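Local coordinates for protein putative beta-glucosidase (Bifidobacterium adolescentis, PDB 5WAB) that hydrolyses beta-glucosidic linkages as a family 3 glycoside hydrolase and probably also releases terminal arabinopyranosyl units from ginsenosides, at residues 172-177 against 628-633; 176-181 against 522-527; 634-639 against 666-671. All blocks are in the same frame, centred on the assembly; numbering follows the deposited sequence.

How the contacts relate
Contacts 1 and 2 use successive turns of one helix, 173-180, and share Leu176 and Arg177; their centres lie about 9 Å apart. Through them the N-terminal family domain, of the TIM-barrel clan, meets the fibronectin type III-like domain in contact 1 and the C-terminal family domain in contact 2. Glu178 ties the two together, its OE2 probably hydrogen-bonded to Trp630 N at 2.9 Å. Contact 3, its centre about 12 Å from that of contact 1 and about 20 Å from that of contact 2, packs 666-671 against the second half of the same hairpin, in which strand 628-631 pairs with strand 636-639. Trp637 of contact 3 also packs back on the helix, its CH2 3.3 Å from Arg177 O.

Contact 1: residues 172-177 against 628-633; sequences SQRALR and AYWSEK
Arg177 runs over one face of the Trp630 indole, joining the N-terminal family domain, of the TIM-barrel clan, to a two-stranded hairpin of the fibronectin type III-like domain. Its CG sits above the middle of the five-membered ring, 3.4 Å from that centroid, in a CH-pi contact. Farther along, the guanidinium stacks off-centre on the six-membered ring as a cation-pi pair, CZ 4.2 Å from the centroid and the planes 17° apart. The bend at chi2 (-72°) carries the chain along the indole. Beside this stack, Arg174 passes the backbone of the strand, CG packing 3.1 Å from Trp630 O. Glu632 reaches back to the first turn of the helix, where its OE2 accepts a hydrogen bond from Arg174 N on the anti side at 3.3 Å; an acceptor placed here probably also gains from the positive end of the helix.

In the second shell, Glu222 forms a salt bridge with Arg177 NH1, while Arg174 gives NE to Glu178 and NH2 to Ala596 O. Trp637 meets the Trp630 ring edge-to-face. The helix start that presents Arg174 N is itself N-capped by Ser172, whose OG accepts from Ala175 N at 3.2 Å.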
# COMPACT_ATOMS: atom_id res chain seq x y z
N SER A 172 -18.45 -7.68 7.77
CA SER A 172 -19.11 -7.06 8.91
C SER A 172 -18.77 -5.57 8.97
O SER A 172 -17.77 -5.11 8.41
CB SER A 172 -18.70 -7.72 10.22
OG SER A 172 -17.38 -7.36 10.55
N GLN A 173 -19.61 -4.82 9.69
CA GLN A 173 -19.38 -3.38 9.83
C GLN A 173 -18.07 -3.08 10.55
O GLN A 173 -17.31 -2.21 10.12
CB GLN A 173 -20.56 -2.73 10.54
CG GLN A 173 -21.78 -2.63 9.63
CD GLN A 173 -21.46 -1.89 8.34
OE1 GLN A 173 -21.58 -2.44 7.25
NE2 GLN A 173 -21.06 -0.63 8.47
N ARG A 174 -17.79 -3.80 11.65
CA ARG A 174 -16.52 -3.60 12.34
C ARG A 174 -15.33 -3.77 11.40
O ARG A 174 -14.41 -2.95 11.39
CB ARG A 174 -16.39 -4.56 13.52
CG ARG A 174 -16.97 -4.05 14.82
CD ARG A 174 -16.44 -4.85 16.00
NE ARG A 174 -15.01 -4.64 16.24
CZ ARG A 174 -14.24 -5.48 16.93
NH1 ARG A 174 -14.75 -6.59 17.44
NH2 ARG A 174 -12.95 -5.22 17.11
N ALA A 175 -15.33 -4.85 10.62
CA ALA A 175 -14.20 -5.10 9.73
C ALA A 175 -14.09 -4.02 8.67
O ALA A 175 -12.98 -3.58 8.33
CB ALA A 175 -14.31 -6.49 9.11
N LEU A 176 -15.23 -3.55 8.14
CA LEU A 176 -15.21 -2.43 7.20
C LEU A 176 -14.65 -1.18 7.87
O LEU A 176 -13.77 -0.51 7.31
CB LEU A 176 -16.62 -2.17 6.68
CG LEU A 176 -17.14 -3.04 5.53
CD1 LEU A 176 -18.59 -2.75 5.30
CD2 LEU A 176 -16.34 -2.79 4.26
N ARG A 177 -15.14 -0.85 9.06
CA ARG A 177 -14.74 0.39 9.72
C ARG A 177 -13.30 0.35 10.21
O ARG A 177 -12.61 1.37 10.20
CB ARG A 177 -15.68 0.68 10.90
CG ARG A 177 -17.11 0.95 10.50
CD ARG A 177 -17.23 2.30 9.84
NE ARG A 177 -18.62 2.66 9.61
CZ ARG A 177 -19.01 3.87 9.20
NH1 ARG A 177 -18.11 4.82 8.99
NH2 ARG A 177 -20.30 4.12 9.02
N ALA A 628 -9.63 3.24 20.18
CA ALA A 628 -11.05 3.05 19.95
C ALA A 628 -11.31 1.94 18.94
O ALA A 628 -10.64 1.86 17.90
CB ALA A 628 -11.69 4.35 19.45
N TYR A 629 -12.31 1.12 19.22
CA TYR A 629 -12.82 0.16 18.26
C TYR A 629 -14.16 0.65 17.74
O TYR A 629 -14.79 1.54 18.32
CB TYR A 629 -12.96 -1.24 18.86
CG TYR A 629 -13.84 -1.34 20.10
CD1 TYR A 629 -15.22 -1.43 19.99
CD2 TYR A 629 -13.28 -1.35 21.38
CE1 TYR A 629 -16.03 -1.53 21.11
CE2 TYR A 629 -14.08 -1.45 22.51
CZ TYR A 629 -15.45 -1.53 22.37
OH TYR A 629 -16.25 -1.64 23.49
N TRP A 630 -14.60 0.06 16.64
CA TRP A 630 -15.93 0.34 16.14
C TRP A 630 -16.95 -0.51 16.89
O TRP A 630 -16.82 -1.74 16.94
CB TRP A 630 -16.02 0.07 14.63
CG TRP A 630 -17.34 0.49 14.08
CD1 TRP A 630 -18.42 -0.31 13.83
CD2 TRP A 630 -17.73 1.82 13.74
NE1 TRP A 630 -19.46 0.44 13.34
CE2 TRP A 630 -19.06 1.75 13.27
CE3 TRP A 630 -17.09 3.06 13.77
CZ2 TRP A 630 -19.76 2.88 12.85
CZ3 TRP A 630 -17.77 4.18 13.34
CH2 TRP A 630 -19.10 4.08 12.89
N SER A 631 -17.95 0.13 17.46
CA SER A 631 -19.02 -0.57 18.16
C SER A 631 -20.26 -0.57 17.28
O SER A 631 -20.80 0.50 16.96
CB SER A 631 -19.33 0.09 19.50
OG SER A 631 -20.47 -0.51 20.10
N GLU A 632 -20.72 -1.76 16.90
CA GLU A 632 -21.97 -1.84 16.16
C GLU A 632 -23.15 -1.54 17.06
O GLU A 632 -24.22 -1.17 16.57
CB GLU A 632 -22.12 -3.21 15.51
CG GLU A 632 -21.02 -3.54 14.52
CD GLU A 632 -21.23 -4.87 13.83
OE1 GLU A 632 -22.33 -5.45 13.95
OE2 GLU A 632 -20.28 -5.34 13.15
N LYS A 633 -22.96 -1.66 18.37
CA LYS A 633 -24.01 -1.29 19.31
C LYS A 633 -24.15 0.23 19.38
O LYS A 633 -25.27 0.75 19.38
CB LYS A 633 -23.68 -1.87 20.68
CG LYS A 633 -24.72 -1.65 21.75
CD LYS A 633 -24.25 -2.26 23.06
CE LYS A 633 -23.77 -3.69 22.86
NZ LYS A 633 -24.86 -4.61 22.40

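Contact 2: residues 176-181 against 522-527; sequences LREIYF and EGVFVG
Ile179 points its longer branch at the backbone turn around Val524: CD1 comes 3.4 Å from Val524 O and 4.1 Å from Val524 CB. CG1 stands beside the backbone N of Ile179 (chi1 -55°), which sends that branch toward the turn and leaves CG2 for two other neighbours. One is the Tyr180 ring, whose face CG2 covers over its centre; the other is Val526, whose CG2 lies 4.3 Å from Ile179 CG2. Val524 also turns its CG1 to Glu178, 4.0 Å from OE1. That carboxylate spends its other oxygen, OE2, on Arg174 and on the backbone N of Trp630.

These side chains join the last turns of helix 173-180, where a wider pi-type turn occurs, to a type II' beta turn from Glu522 to Phe525 in the C-terminal family domain. Gly523 takes the positive phi (67°) that such a turn requires at this position, and Phe525 N closes it on Glu522 O.

Tyr180 meets the same turn through a water instead of directly. The water lies in the plane of the phenol ring and accepts from Tyr180 OH at 2.6 Å. It then donates to Gly523 O at 2.6 Å and to Glu522 OE2 at 3.0 Å, linking Tyr180 OH and Glu522 OE2, which lie 3.8 Å apart. The ring and the carboxylate are turned 72° from each other. Glu522 OE2 also makes a salt bridge with Arg114 NE, which probably helps hold this carboxylate beside the water.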
# COMPACT_ATOMS: atom_id res chain seq x y z
N LEU A 176 -15.23 -3.55 8.14
CA LEU A 176 -15.21 -2.43 7.20
C LEU A 176 -14.65 -1.18 7.87
O LEU A 176 -13.77 -0.51 7.31
CB LEU A 176 -16.62 -2.17 6.68
CG LEU A 176 -17.14 -3.04 5.53
CD1 LEU A 176 -18.59 -2.75 5.30
CD2 LEU A 176 -16.34 -2.79 4.26
N ARG A 177 -15.14 -0.85 9.06
CA ARG A 177 -14.74 0.39 9.72
C ARG A 177 -13.30 0.35 10.21
O ARG A 177 -12.61 1.37 10.20
CB ARG A 177 -15.68 0.68 10.90
CG ARG A 177 -17.11 0.95 10.50
CD ARG A 177 -17.23 2.30 9.84
NE ARG A 177 -18.62 2.66 9.61
CZ ARG A 177 -19.01 3.87 9.20
NH1 ARG A 177 -18.11 4.82 8.99
NH2 ARG A 177 -20.30 4.12 9.02
N GLU A 178 -12.81 -0.81 10.66
CA GLU A 178 -11.49 -0.88 11.27
C GLU A 178 -10.39 -1.34 10.32
O GLU A 178 -9.22 -0.99 10.54
CB GLU A 178 -11.50 -1.79 12.50
CG GLU A 178 -12.41 -1.35 13.63
CD GLU A 178 -12.17 -2.12 14.91
OE1 GLU A 178 -11.05 -2.63 15.09
OE2 GLU A 178 -13.11 -2.24 15.73
N ILE A 179 -10.71 -2.12 9.29
CA ILE A 179 -9.71 -2.70 8.39
C ILE A 179 -9.70 -2.01 7.03
O ILE A 179 -8.68 -1.47 6.60
CB ILE A 179 -9.89 -4.22 8.24
CG1 ILE A 179 -9.91 -4.92 9.62
CG2 ILE A 179 -8.82 -4.79 7.33
CD1 ILE A 179 -8.64 -4.74 10.43
N TYR A 180 -10.83 -2.03 6.32
CA TYR A 180 -10.84 -1.66 4.91
C TYR A 180 -11.14 -0.19 4.66
O TYR A 180 -10.87 0.30 3.56
CB TYR A 180 -11.85 -2.55 4.17
CG TYR A 180 -11.54 -4.01 4.38
CD1 TYR A 180 -10.58 -4.65 3.61
CD2 TYR A 180 -12.17 -4.74 5.39
CE1 TYR A 180 -10.26 -5.97 3.81
CE2 TYR A 180 -11.86 -6.08 5.59
CZ TYR A 180 -10.90 -6.69 4.80
OH TYR A 180 -10.57 -8.01 4.99
N PHE A 181 -11.61 0.54 5.67
CA PHE A 181 -11.91 1.96 5.53
C PHE A 181 -10.78 2.88 6.01
O PHE A 181 -10.52 3.88 5.33
CB PHE A 181 -13.20 2.32 6.28
CG PHE A 181 -14.46 1.97 5.52
CD1 PHE A 181 -14.40 1.49 4.22
CD2 PHE A 181 -15.70 2.10 6.13
CE1 PHE A 181 -15.56 1.17 3.53
CE2 PHE A 181 -16.86 1.77 5.45
CZ PHE A 181 -16.79 1.30 4.15
N GLU A 522 -12.99 -13.86 8.89
CA GLU A 522 -11.95 -13.56 9.87
C GLU A 522 -12.19 -12.24 10.59
O GLU A 522 -11.55 -11.99 11.62
CB GLU A 522 -10.58 -13.56 9.19
CG GLU A 522 -10.34 -12.38 8.26
CD GLU A 522 -10.97 -12.57 6.89
OE1 GLU A 522 -11.44 -13.69 6.60
OE2 GLU A 522 -10.99 -11.60 6.11
N GLY A 523 -13.08 -11.40 10.07
CA GLY A 523 -13.42 -10.15 10.75
C GLY A 523 -12.26 -9.19 10.77
O GLY A 523 -11.59 -8.98 9.75
N VAL A 524 -11.97 -8.61 11.94
CA VAL A 524 -10.85 -7.67 12.01
C VAL A 524 -9.52 -8.38 12.15
O VAL A 524 -8.48 -7.71 12.10
CB VAL A 524 -11.01 -6.66 13.16
CG1 VAL A 524 -12.25 -5.79 12.94
CG2 VAL A 524 -11.06 -7.37 14.51
N PHE A 525 -9.51 -9.71 12.28
CA PHE A 525 -8.27 -10.45 12.52
C PHE A 525 -7.63 -10.80 11.18
O PHE A 525 -7.68 -11.93 10.69
CB PHE A 525 -8.53 -11.68 13.38
CG PHE A 525 -8.99 -11.34 14.77
CD1 PHE A 525 -8.06 -11.03 15.76
CD2 PHE A 525 -10.34 -11.29 15.09
CE1 PHE A 525 -8.47 -10.70 17.04
CE2 PHE A 525 -10.75 -10.96 16.37
CZ PHE A 525 -9.82 -10.67 17.35
N VAL A 526 -6.98 -9.80 10.59
CA VAL A 526 -6.32 -9.90 9.30
C VAL A 526 -4.82 -9.78 9.51
O VAL A 526 -4.36 -8.88 10.23
CB VAL A 526 -6.83 -8.81 8.33
CG1 VAL A 526 -6.07 -8.87 7.02
CG2 VAL A 526 -8.32 -8.98 8.10
N GLY A 527 -4.07 -10.69 8.91
CA GLY A 527 -2.62 -10.60 8.99
C GLY A 527 -2.12 -10.77 10.41
O GLY A 527 -2.60 -11.62 11.17
O HOH W 1 -11.73 -8.87 7.16

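Contact 3: residues 634-639 against 666-671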
# COMPACT_ATOMS: atom_id res chain seq x y z
N PHE A 634 -23.03 0.96 19.40
CA PHE A 634 -23.08 2.41 19.39
C PHE A 634 -23.20 2.99 17.99
O PHE A 634 -23.52 4.17 17.86
CB PHE A 634 -21.82 3.03 20.03
CG PHE A 634 -21.71 2.80 21.50
CD1 PHE A 634 -22.64 3.34 22.37
CD2 PHE A 634 -20.63 2.11 22.03
CE1 PHE A 634 -22.52 3.15 23.74
CE2 PHE A 634 -20.50 1.92 23.39
CZ PHE A 634 -21.45 2.44 24.25
N ASN A 635 -22.90 2.20 16.96
CA ASN A 635 -22.84 2.70 15.59
C ASN A 635 -21.83 3.84 15.49
O ASN A 635 -22.06 4.85 14.82
CB ASN A 635 -24.22 3.13 15.10
CG ASN A 635 -24.28 3.30 13.59
OD1 ASN A 635 -23.56 2.62 12.85
ND2 ASN A 635 -25.14 4.21 13.13
N ASP A 636 -20.69 3.68 16.17
CA ASP A 636 -19.71 4.75 16.28
C ASP A 636 -18.46 4.19 16.94
O ASP A 636 -18.47 3.10 17.51
CB ASP A 636 -20.27 5.94 17.09
CG ASP A 636 -19.50 7.23 16.85
OD1 ASP A 636 -18.51 7.21 16.10
OD2 ASP A 636 -19.92 8.27 17.41
N TRP A 637 -17.37 4.95 16.83
CA TRP A 637 -16.16 4.60 17.55
C TRP A 637 -16.40 4.68 19.05
O TRP A 637 -17.24 5.46 19.53
CB TRP A 637 -15.02 5.52 17.13
CG TRP A 637 -14.69 5.37 15.67
CD1 TRP A 637 -15.06 6.21 14.66
CD2 TRP A 637 -13.95 4.30 15.07
NE1 TRP A 637 -14.59 5.73 13.46
CE2 TRP A 637 -13.91 4.56 13.68
CE3 TRP A 637 -13.32 3.15 15.56
CZ2 TRP A 637 -13.25 3.71 12.78
CZ3 TRP A 637 -12.67 2.31 14.66
CH2 TRP A 637 -12.64 2.60 13.29
N HIS A 638 -15.69 3.85 19.81
CA HIS A 638 -15.87 3.78 21.25
C HIS A 638 -14.53 3.53 21.93
O HIS A 638 -13.86 2.55 21.62
CB HIS A 638 -16.88 2.69 21.64
CG HIS A 638 -17.15 2.61 23.11
ND1 HIS A 638 -17.02 1.44 23.83
CD2 HIS A 638 -17.52 3.56 24.00
CE1 HIS A 638 -17.31 1.67 25.10
NE2 HIS A 638 -17.61 2.95 25.23
N VAL A 639 -14.16 4.42 22.84
CA VAL A 639 -13.02 4.21 23.73
C VAL A 639 -13.57 3.69 25.05
O VAL A 639 -14.35 4.37 25.72
CB VAL A 639 -12.20 5.49 23.94
CG1 VAL A 639 -11.05 5.23 24.89
CG2 VAL A 639 -11.64 5.99 22.62
N ASP A 666 -15.08 7.14 26.74
CA ASP A 666 -15.67 8.31 26.07
C ASP A 666 -17.06 8.67 26.57
O ASP A 666 -17.65 9.61 26.05
CB ASP A 666 -15.70 8.10 24.55
CG ASP A 666 -16.43 6.84 24.14
OD1 ASP A 666 -17.28 6.36 24.91
OD2 ASP A 666 -16.16 6.34 23.03
N GLY A 667 -17.59 7.93 27.54
CA GLY A 667 -18.85 8.30 28.15
C GLY A 667 -20.10 8.01 27.35
O GLY A 667 -21.19 8.39 27.80
N LYS A 668 -20.00 7.35 26.20
CA LYS A 668 -21.18 7.06 25.40
C LYS A 668 -22.12 6.12 26.16
O LYS A 668 -21.71 5.05 26.63
CB LYS A 668 -20.80 6.46 24.05
CG LYS A 668 -20.09 7.42 23.11
CD LYS A 668 -19.84 6.78 21.75
CE LYS A 668 -19.05 7.71 20.83
NZ LYS A 668 -17.64 7.88 21.24
N ALA A 669 -23.39 6.51 26.24
CA ALA A 669 -24.41 5.76 26.94
C ALA A 669 -25.41 5.14 25.96
O ALA A 669 -25.52 5.55 24.80
CB ALA A 669 -25.16 6.65 27.94
N LEU A 670 -26.14 4.15 26.46
CA LEU A 670 -27.06 3.34 25.70
C LEU A 670 -28.46 3.44 26.29
O LEU A 670 -28.60 3.51 27.52
CB LEU A 670 -26.63 1.87 25.75
CG LEU A 670 -25.35 1.35 25.11
CD1 LEU A 670 -25.08 -0.03 25.65
CD2 LEU A 670 -25.48 1.31 23.60
N PRO A 671 -29.50 3.49 25.46
CA PRO A 671 -30.85 3.33 26.03
C PRO A 671 -30.90 1.97 26.70
O PRO A 671 -30.65 0.94 26.07
CB PRO A 671 -31.76 3.41 24.80
CG PRO A 671 -30.98 4.15 23.77
CD PRO A 671 -29.52 3.89 24.04
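Asp666 OD2 is gripped from opposite faces of its carboxylate plane, by Val639 N at 2.8 Å and by the ammonium of Lys668, whose NZ also lies 2.8 Å away in a salt bridge. The backbone returns the first bond, Asp666 N donating to Val639 O at 3.0 Å. Lys668 NZ also donates a hydrogen bond to Trp637 O, at 3.0 Å, the bend at chi4 (70°) swinging the ammonium over to both oxygens. The other carboxylate oxygen, Asp666 OD1, sits at the edge of the His638 ring, 3.0 Å from CD2. With an alanine here instead of Asp666, Val639 N would probably lose its acceptor and the Lys668 ammonium its salt-bridge partner, leaving it Trp637 O among the groups described.

Nearer its backbone, the lysine lays CB over one face of Phe634, 4.1 Å from the ring centroid. Leu670, poorly ordered, brings CD2 to 3.5 Å from Phe634 CE1. Phe634 CE2 sits over the centre of one face of the His638 imidazole, whose ND1 is bonded to Tyr629 OH. Asp666 OD1 also accepts from Lys668 N, an Asx turn, set against a hairpin whose G1 beta bulge places Asn635 and Asp636 together across from Ser631.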